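PDB 1K0F: periplasmic zinc-binding protein troA from Treponema pallidum, which binds zinc with high affinity in the periplasm and delivers it to the membrane permease of the TroABC transporter for import into the cytoplasm. Local coordinates for residues Val163-His168 / Pro212-Glu217; Gly243-Asp248 / Asp269-Ala274; Lys183-Val188 / His197-Leu202. All coordinates share one frame; numbering follows the deposited sequence.

How the contacts relate
Strands 181-184, 163-166, 213-217 and 240-245 follow one another in this order, the middle two splayed and only loosely paired, and the three contacts share them. Contact 1 is the fully buried middle, where strands 163-166 and 213-217 meet through backbone, hydrocarbon and finally a carboxylate beside zinc ligand His168. Contacts 2 and 3 are only partly buried and join outer strands to helices, through apolar groups with no hydrogen bond across. Contact 2 shares the sheet of contact 1, since strand 240-245 pairs with strand 213-217; contact 3 shares strand 163-166 as partner of strand 181-184, and nests in the chain loop closed by contact 1. Contacts 2 and 3 do not touch.

Contact 1 of 3, residues Val163-His168 / Pro212-Glu217; sequences VLVTAH and PAIFIE
Phe215 N donates a hydrogen bond to Val165 O at 3.1 Å where strands 163-166 and 213-217 come together, running in the same general direction but splayed by 38°. The splay leaves little regular pairing, so side chains carry much of the join. On one side, the branch of Leu164 ending in CD1 reaches Phe215 CD1 at 3.3 Å, the two side chains crossing at about a right angle, while Thr166 CG2 packs on Phe215 CB; Ile271 of helix 260-273 adds to this cluster. On the other side, Val165 CB rests 4.0 Å from Ile214 CG2, under helix 196-208. Toward the C-terminal ends the chemistry turns polar. Glu217 stretches out beyond CG (chi2 -177°), passes the methyl of Ala167, whose CB lies 3.3 Å from Glu217 CD, and brings its carboxylate up to His168. There Glu217 OE1 accepts a straight but weak hydrogen bond from His168 N at 3.4 Å and also touches Thr166 CB. Glu217 OE2, whose position is less certain because it is crowded in the model, approaches the ring edge of His168 by a bent hydrogen bond from ND1 at 2.7 Å, the carboxylate plane turned 62° from the ring. OE2 is also hydrogen-bonded to Ser247 OG. His168 is a zinc ligand, and its NE2 makes a weak hydrogen bond to Asp248, another ligand; the rings of His37 and His102 complete the group. Glu217 is thus a second-shell residue: its contacts with the backbone and the ND1 side of His168 may help to fix the ring's rotation, keeping NE2 facing the site without zinc, and its negative charge would probably make the imidazole a stronger donor to the metal.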
loop_
_atom_site.group_PDB
_atom_site.type_symbol
_atom_site.label_atom_id
_atom_site.label_comp_id
_atom_site.label_asym_id
_atom_site.label_seq_id
_atom_site.Cartn_x
_atom_site.Cartn_y
_atom_site.Cartn_z
ATOM N N VAL A 163 -11.914 -14.107 5.906
ATOM C CA VAL A 163 -10.752 -14.166 6.789
ATOM C C VAL A 163 -9.511 -14.217 5.908
ATOM O O VAL A 163 -9.243 -15.238 5.276
ATOM C CB VAL A 163 -10.766 -15.434 7.671
ATOM C CG1 VAL A 163 -9.509 -15.490 8.513
ATOM C CG2 VAL A 163 -12.002 -15.448 8.551
ATOM N N LEU A 164 -8.763 -13.122 5.842
ATOM C CA LEU A 164 -7.563 -13.105 5.011
ATOM C C LEU A 164 -6.257 -13.113 5.797
ATOM O O LEU A 164 -6.038 -12.298 6.692
ATOM C CB LEU A 164 -7.587 -11.895 4.066
ATOM C CG LEU A 164 -6.265 -11.390 3.474
ATOM C CD1 LEU A 164 -5.910 -12.151 2.199
ATOM C CD2 LEU A 164 -6.408 -9.905 3.182
ATOM N N VAL A 165 -5.391 -14.055 5.454
ATOM C CA VAL A 165 -4.095 -14.161 6.097
ATOM C C VAL A 165 -3.088 -13.892 4.986
ATOM O O VAL A 165 -3.125 -14.524 3.930
ATOM C CB VAL A 165 -3.876 -15.567 6.705
ATOM C CG1 VAL A 165 -2.466 -15.676 7.259
ATOM C CG2 VAL A 165 -4.890 -15.821 7.812
ATOM N N THR A 166 -2.198 -12.938 5.223
ATOM C CA THR A 166 -1.208 -12.562 4.228
ATOM C C THR A 166 0.209 -12.480 4.781
ATOM O O THR A 166 0.433 -12.680 5.973
ATOM C CB THR A 166 -1.561 -11.200 3.637
ATOM O OG1 THR A 166 -2.023 -10.347 4.689
ATOM C CG2 THR A 166 -2.656 -11.342 2.583
ATOM N N ALA A 167 1.153 -12.171 3.896
ATOM C CA ALA A 167 2.570 -12.040 4.242
ATOM C C ALA A 167 2.829 -11.195 5.503
ATOM O O ALA A 167 3.513 -11.653 6.423
ATOM C CB ALA A 167 3.331 -11.458 3.056
ATOM N N HIS A 168 2.309 -9.964 5.533
ATOM C CA HIS A 168 2.474 -9.081 6.694
ATOM C C HIS A 168 1.229 -8.228 6.995
ATOM O O HIS A 168 0.367 -8.066 6.137
ATOM C CB HIS A 168 3.752 -8.212 6.543
ATOM C CG HIS A 168 3.580 -6.964 5.729
ATOM N ND1 HIS A 168 3.177 -6.980 4.412
ATOM C CD2 HIS A 168 3.836 -5.667 6.025
ATOM C CE1 HIS A 168 3.192 -5.749 3.930
ATOM N NE2 HIS A 168 3.590 -4.935 4.887
ATOM N N PRO A 212 -9.367 -21.584 2.496
ATOM C CA PRO A 212 -9.118 -22.098 1.148
ATOM C C PRO A 212 -7.795 -21.560 0.640
ATOM O O PRO A 212 -7.087 -22.238 -0.087
ATOM C CB PRO A 212 -10.303 -21.578 0.330
ATOM C CG PRO A 212 -10.854 -20.450 1.131
ATOM C CD PRO A 212 -10.612 -20.803 2.566
ATOM N N ALA A 213 -7.454 -20.343 1.047
ATOM C CA ALA A 213 -6.206 -19.771 0.589
ATOM C C ALA A 213 -5.617 -18.665 1.453
ATOM O O ALA A 213 -6.325 -17.931 2.126
ATOM C CB ALA A 213 -6.379 -19.259 -0.851
ATOM N N ILE A 214 -4.292 -18.575 1.414
ATOM C CA ILE A 214 -3.527 -17.557 2.114
ATOM C C ILE A 214 -2.828 -16.854 0.948
ATOM O O ILE A 214 -2.783 -17.407 -0.147
ATOM C CB ILE A 214 -2.483 -18.189 3.086
ATOM C CG1 ILE A 214 -1.694 -19.300 2.390
ATOM C CG2 ILE A 214 -3.193 -18.757 4.311
ATOM C CD1 ILE A 214 -0.418 -19.674 3.105
ATOM N N PHE A 215 -2.286 -15.658 1.158
ATOM C CA PHE A 215 -1.649 -14.948 0.053
ATOM C C PHE A 215 -0.210 -14.501 0.219
ATOM O O PHE A 215 0.253 -14.196 1.313
ATOM C CB PHE A 215 -2.489 -13.732 -0.323
ATOM C CG PHE A 215 -3.890 -14.076 -0.713
ATOM C CD1 PHE A 215 -4.780 -14.581 0.228
ATOM C CD2 PHE A 215 -4.307 -13.949 -2.030
ATOM C CE1 PHE A 215 -6.067 -14.963 -0.137
ATOM C CE2 PHE A 215 -5.599 -14.330 -2.411
ATOM C CZ PHE A 215 -6.481 -14.839 -1.462
ATOM N N ILE A 216 0.501 -14.463 -0.896
ATOM C CA ILE A 216 1.880 -14.008 -0.905
ATOM C C ILE A 216 1.793 -12.506 -1.113
ATOM O O ILE A 216 0.706 -11.939 -1.203
ATOM C CB ILE A 216 2.704 -14.627 -2.079
ATOM C CG1 ILE A 216 1.768 -15.153 -3.161
ATOM C CG2 ILE A 216 3.586 -15.773 -1.570
ATOM C CD1 ILE A 216 2.472 -15.550 -4.412
ATOM N N GLU A 217 2.939 -11.854 -1.195
ATOM C CA GLU A 217 2.950 -10.430 -1.407
ATOM C C GLU A 217 4.157 -10.063 -2.216
ATOM O O GLU A 217 5.200 -10.690 -2.106
ATOM C CB GLU A 217 2.970 -9.703 -0.085
ATOM C CG GLU A 217 1.624 -9.669 0.587
ATOM C CD GLU A 217 1.664 -8.885 1.864
ATOM O OE1 GLU A 217 0.756 -9.047 2.702
ATOM O OE2 GLU A 217 2.619 -8.103 2.030
#

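Contact 2 of 3, residues Gly243-Asp248 / Asp269-Ala274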
loop_
_atom_site.group_PDB
_atom_site.type_symbol
_atom_site.label_atom_id
_atom_site.label_comp_id
_atom_site.label_asym_id
_atom_site.label_seq_id
_atom_site.Cartn_x
_atom_site.Cartn_y
_atom_site.Cartn_z
ATOM N N GLY A 243 -2.862 -16.338 -4.380
ATOM C CA GLY A 243 -2.441 -15.302 -5.287
ATOM C C GLY A 243 -1.429 -14.442 -4.588
ATOM O O GLY A 243 -1.314 -14.472 -3.368
ATOM N N GLU A 244 -0.676 -13.682 -5.365
ATOM C CA GLU A 244 0.314 -12.795 -4.797
ATOM C C GLU A 244 -0.363 -11.468 -4.650
ATOM O O GLU A 244 -0.961 -10.980 -5.591
ATOM C CB GLU A 244 1.503 -12.650 -5.726
ATOM C CG GLU A 244 2.777 -12.356 -4.992
ATOM C CD GLU A 244 3.853 -11.869 -5.913
ATOM O OE1 GLU A 244 3.584 -11.789 -7.128
ATOM O OE2 GLU A 244 4.962 -11.562 -5.435
ATOM N N LEU A 245 -0.274 -10.869 -3.477
ATOM C CA LEU A 245 -0.929 -9.599 -3.305
ATOM C C LEU A 245 0.051 -8.436 -3.282
ATOM O O LEU A 245 1.259 -8.615 -3.060
ATOM C CB LEU A 245 -1.767 -9.626 -2.031
ATOM C CG LEU A 245 -2.797 -10.760 -1.981
ATOM C CD1 LEU A 245 -3.707 -10.567 -0.777
ATOM C CD2 LEU A 245 -3.608 -10.783 -3.261
ATOM N N PHE A 246 -0.476 -7.246 -3.547
ATOM C CA PHE A 246 0.332 -6.040 -3.535
ATOM C C PHE A 246 0.143 -5.441 -2.167
ATOM O O PHE A 246 -0.961 -5.038 -1.822
ATOM C CB PHE A 246 -0.156 -5.058 -4.592
ATOM C CG PHE A 246 0.136 -5.490 -5.987
ATOM C CD1 PHE A 246 1.446 -5.558 -6.437
ATOM C CD2 PHE A 246 -0.885 -5.898 -6.821
ATOM C CE1 PHE A 246 1.735 -6.035 -7.693
ATOM C CE2 PHE A 246 -0.611 -6.378 -8.077
ATOM C CZ PHE A 246 0.701 -6.451 -8.520
ATOM N N SER A 247 1.206 -5.403 -1.377
ATOM C CA SER A 247 1.094 -4.839 -0.048
ATOM C C SER A 247 1.507 -3.380 -0.073
ATOM O O SER A 247 0.659 -2.486 -0.130
ATOM C CB SER A 247 1.965 -5.609 0.938
ATOM O OG SER A 247 3.000 -6.308 0.277
ATOM N N ASP A 248 2.810 -3.130 -0.036
ATOM C CA ASP A 248 3.296 -1.760 -0.051
ATOM C C ASP A 248 3.712 -1.327 -1.447
ATOM O O ASP A 248 3.863 -0.134 -1.705
ATOM C CB ASP A 248 4.496 -1.601 0.892
ATOM C CG ASP A 248 4.347 -2.394 2.184
ATOM O OD1 ASP A 248 3.243 -2.394 2.767
ATOM O OD2 ASP A 248 5.347 -3.015 2.616
ATOM N N ASP A 269 -9.681 -8.890 -6.329
ATOM C CA ASP A 269 -10.014 -9.926 -7.286
ATOM C C ASP A 269 -9.379 -11.189 -6.746
ATOM O O ASP A 269 -10.060 -12.082 -6.267
ATOM C CB ASP A 269 -9.439 -9.582 -8.665
ATOM C CG ASP A 269 -10.269 -8.545 -9.396
ATOM O OD1 ASP A 269 -11.039 -7.833 -8.730
ATOM O OD2 ASP A 269 -10.144 -8.441 -10.634
ATOM N N THR A 270 -8.053 -11.237 -6.800
ATOM C CA THR A 270 -7.292 -12.389 -6.332
ATOM C C THR A 270 -7.797 -12.990 -5.026
ATOM O O THR A 270 -7.954 -14.208 -4.911
ATOM C CB THR A 270 -5.817 -12.008 -6.150
ATOM O OG1 THR A 270 -5.236 -11.769 -7.438
ATOM C CG2 THR A 270 -5.052 -13.120 -5.439
ATOM N N ILE A 271 -8.065 -12.129 -4.048
ATOM C CA ILE A 271 -8.507 -12.583 -2.737
ATOM C C ILE A 271 -9.857 -13.281 -2.729
ATOM O O ILE A 271 -9.930 -14.485 -2.466
ATOM C CB ILE A 271 -8.528 -11.419 -1.728
ATOM C CG1 ILE A 271 -7.096 -10.963 -1.441
ATOM C CG2 ILE A 271 -9.196 -11.855 -0.421
ATOM C CD1 ILE A 271 -7.022 -9.721 -0.612
ATOM N N VAL A 272 -10.924 -12.534 -2.995
ATOM C CA VAL A 272 -12.256 -13.130 -3.020
ATOM C C VAL A 272 -12.229 -14.354 -3.943
ATOM O O VAL A 272 -12.729 -15.424 -3.587
ATOM C CB VAL A 272 -13.341 -12.117 -3.503
ATOM C CG1 VAL A 272 -13.432 -10.957 -2.536
ATOM C CG2 VAL A 272 -13.027 -11.618 -4.896
ATOM N N ALA A 273 -11.631 -14.202 -5.120
ATOM C CA ALA A 273 -11.537 -15.317 -6.042
ATOM C C ALA A 273 -10.985 -16.495 -5.250
ATOM O O ALA A 273 -11.653 -17.516 -5.071
ATOM C CB ALA A 273 -10.603 -14.977 -7.188
ATOM N N ALA A 274 -9.773 -16.324 -4.739
ATOM C CA ALA A 274 -9.108 -17.367 -3.977
ATOM C C ALA A 274 -9.792 -17.690 -2.656
ATOM O O ALA A 274 -9.269 -18.482 -1.876
ATOM C CB ALA A 274 -7.663 -16.970 -3.719
#
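Leu245 and Gly243, at the end of strand 240-245, meet Thr270 and Ile271 in the last turns of helix 260-273, whose axis passes 8.4 Å from that of the strand and runs at 138° to it. The contact is apolar. Leu245 splits its two methyls between neighbouring helix residues: its side chain crosses that of Ile271 at about a right angle, Leu245 CD1 to Ile271 CD1 3.4 Å, and runs past that of Thr270 in the opposite direction, Leu245 CD2 to Thr270 CG2 3.5 Å. The same methyl of Thr270 presses on the backbone of Gly243, CG2 lying 3.4 Å from Gly243 CA; so close an approach is possible because Gly243 has no side chain, and its backbone angles by themselves call for glycine. Thr270 presents its methyl through its first torsion (chi1 -69°), which sets CG2 anti to the backbone N and places OG1 beside that N. Polar interactions run beside the contact. Thr270 OG1 is hydrogen-bonded to His266 O one turn back, and the helix reaches the strand's end through His266 NE2, hydrogen-bonded to Glu244 O, and Asn267 OD1, hydrogen-bonded to Phe246 N. Beyond them the chain runs on to zinc ligand Asp248. The division is clear: hydrocarbon seals the helix to the strand, the threonine hydroxyl is satisfied within its own helix, and hydrogen bonds from an earlier turn hold the backbone where it leaves the sheet for the metal site.

Contact 3 of 3, residues Lys183-Val188 / His197-Leu202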
loop_
_atom_site.group_PDB
_atom_site.type_symbol
_atom_site.label_atom_id
_atom_site.label_comp_id
_atom_site.label_asym_id
_atom_site.label_seq_id
_atom_site.Cartn_x
_atom_site.Cartn_y
_atom_site.Cartn_z
ATOM N N LYS A 183 -4.983 -11.272 8.988
ATOM C CA LYS A 183 -3.899 -11.737 9.829
ATOM C C LYS A 183 -2.708 -11.742 8.897
ATOM O O LYS A 183 -2.865 -11.981 7.706
ATOM C CB LYS A 183 -4.174 -13.155 10.321
ATOM C CG LYS A 183 -5.372 -13.282 11.263
ATOM C CD LYS A 183 -4.923 -13.309 12.724
ATOM C CE LYS A 183 -6.061 -13.636 13.683
ATOM N NZ LYS A 183 -7.340 -13.906 12.952
ATOM N N GLY A 184 -1.525 -11.479 9.431
ATOM C CA GLY A 184 -0.341 -11.464 8.596
ATOM C C GLY A 184 0.819 -12.174 9.254
ATOM O O GLY A 184 1.013 -12.056 10.459
ATOM N N LEU A 185 1.586 -12.916 8.462
ATOM C CA LEU A 185 2.735 -13.642 8.987
ATOM C C LEU A 185 3.752 -12.675 9.593
ATOM O O LEU A 185 4.468 -13.026 10.528
ATOM C CB LEU A 185 3.387 -14.485 7.883
ATOM C CG LEU A 185 4.245 -15.665 8.355
ATOM C CD1 LEU A 185 3.386 -16.648 9.120
ATOM C CD2 LEU A 185 4.898 -16.336 7.166
ATOM N N GLN A 186 3.816 -11.459 9.063
ATOM C CA GLN A 186 4.735 -10.460 9.588
ATOM C C GLN A 186 3.894 -9.301 10.111
ATOM O O GLN A 186 2.794 -9.071 9.622
ATOM C CB GLN A 186 5.682 -9.986 8.495
ATOM C CG GLN A 186 6.971 -10.777 8.427
ATOM C CD GLN A 186 8.131 -9.935 7.941
ATOM O OE1 GLN A 186 8.725 -9.175 8.710
ATOM N NE2 GLN A 186 8.467 -10.065 6.661
ATOM N N GLY A 187 4.399 -8.580 11.109
ATOM C CA GLY A 187 3.643 -7.478 11.678
ATOM C C GLY A 187 3.482 -6.307 10.736
ATOM O O GLY A 187 3.806 -6.397 9.553
ATOM N N VAL A 188 2.971 -5.200 11.260
ATOM C CA VAL A 188 2.786 -4.003 10.456
ATOM C C VAL A 188 4.137 -3.582 9.871
ATOM O O VAL A 188 4.204 -2.746 8.972
ATOM C CB VAL A 188 2.197 -2.845 11.310
ATOM C CG1 VAL A 188 3.250 -2.304 12.278
ATOM C CG2 VAL A 188 1.683 -1.742 10.401
ATOM N N HIS A 197 6.790 -19.512 17.073
ATOM C CA HIS A 197 5.540 -19.592 17.831
ATOM C C HIS A 197 4.430 -18.878 17.075
ATOM O O HIS A 197 3.297 -19.337 17.039
ATOM C CB HIS A 197 5.696 -18.934 19.206
ATOM C CG HIS A 197 4.575 -18.001 19.564
ATOM N ND1 HIS A 197 4.408 -16.771 18.966
ATOM C CD2 HIS A 197 3.562 -18.123 20.458
ATOM C CE1 HIS A 197 3.344 -16.173 19.476
ATOM N NE2 HIS A 197 2.811 -16.973 20.382
ATOM N N ASP A 198 4.762 -17.740 16.486
ATOM C CA ASP A 198 3.787 -16.974 15.734
ATOM C C ASP A 198 3.292 -17.734 14.498
ATOM O O ASP A 198 2.089 -17.848 14.287
ATOM C CB ASP A 198 4.390 -15.627 15.333
ATOM C CG ASP A 198 4.494 -14.668 16.508
ATOM O OD1 ASP A 198 3.460 -14.386 17.148
ATOM O OD2 ASP A 198 5.612 -14.193 16.796
ATOM N N MET A 199 4.207 -18.263 13.686
ATOM C CA MET A 199 3.812 -19.009 12.484
ATOM C C MET A 199 2.995 -20.225 12.874
ATOM O O MET A 199 1.992 -20.547 12.243
ATOM C CB MET A 199 5.034 -19.475 11.691
ATOM C CG MET A 199 4.684 -20.409 10.541
ATOM S SD MET A 199 6.081 -20.797 9.464
ATOM C CE MET A 199 6.626 -19.156 8.959
ATOM N N GLN A 200 3.465 -20.912 13.907
ATOM C CA GLN A 200 2.803 -22.091 14.438
ATOM C C GLN A 200 1.320 -21.810 14.626
ATOM O O GLN A 200 0.465 -22.473 14.042
ATOM C CB GLN A 200 3.415 -22.448 15.789
ATOM C CG GLN A 200 3.765 -23.897 15.936
ATOM C CD GLN A 200 4.888 -24.298 15.020
ATOM O OE1 GLN A 200 4.665 -24.890 13.962
ATOM N NE2 GLN A 200 6.113 -23.977 15.420
ATOM N N GLU A 201 1.030 -20.819 15.460
ATOM C CA GLU A 201 -0.340 -20.431 15.754
ATOM C C GLU A 201 -1.103 -20.138 14.473
ATOM O O GLU A 201 -2.161 -20.709 14.228
ATOM C CB GLU A 201 -0.348 -19.206 16.673
ATOM C CG GLU A 201 0.591 -19.346 17.867
ATOM C CD GLU A 201 0.268 -18.396 19.008
ATOM O OE1 GLU A 201 -0.301 -18.860 20.021
ATOM O OE2 GLU A 201 0.591 -17.190 18.894
ATOM N N LEU A 202 -0.559 -19.249 13.653
ATOM C CA LEU A 202 -1.204 -18.891 12.405
ATOM C C LEU A 202 -1.458 -20.121 11.546
ATOM O O LEU A 202 -2.499 -20.237 10.900
ATOM C CB LEU A 202 -0.341 -17.900 11.635
ATOM C CG LEU A 202 -1.067 -17.239 10.466
ATOM C CD1 LEU A 202 -2.424 -16.736 10.934
ATOM C CD2 LEU A 202 -0.226 -16.104 9.922
#
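Leu185, Lys183 and Gly184 meet Leu202 and Met199 in an apolar, partly buried strand-to-helix contact, where strand 181-184 ends and helix 196-208 packs against it. An eleven-residue connection joins the two in the chain. Leu202 points from the helix at the strand, and its two methyls part. Its CD2 meets Leu185 CD1 at 3.7 Å and comes 3.9 Å from Leu185 N, while Leu202 CD1 touches Lys183 CB at 4.0 Å. Lys183 gives just this first carbon; its chain then bends off, and NZ has a long, weak ion pair with Glu181. One turn earlier on the helix, Met199 approaches by its end: the chain is extended as far as SD and then bends (chi3 -56°), bringing Met199 CE to Leu185 CD2 at 3.8 Å. Leu185 is therefore shared by the two helix residues: CD1 lies between Leu202 CD2 and Met199 CE, and CD2 adds a second contact to the Met199 methyl. Its CG lies anti to the backbone N (chi1 -158°), which brings the end of the side chain, CD1 above all, nearer the helix although the bond to CB does not aim there. The chain turns a corner at Leu185 and leaves the sheet. Helix 196-208 links strand 181-184 to strand 213-217 in a beta-alpha-beta crossover, passing strand 163-166, where Leu202 also packs on Val165; Leu228 of helix 225-233 closes over both Leu185 and Leu202.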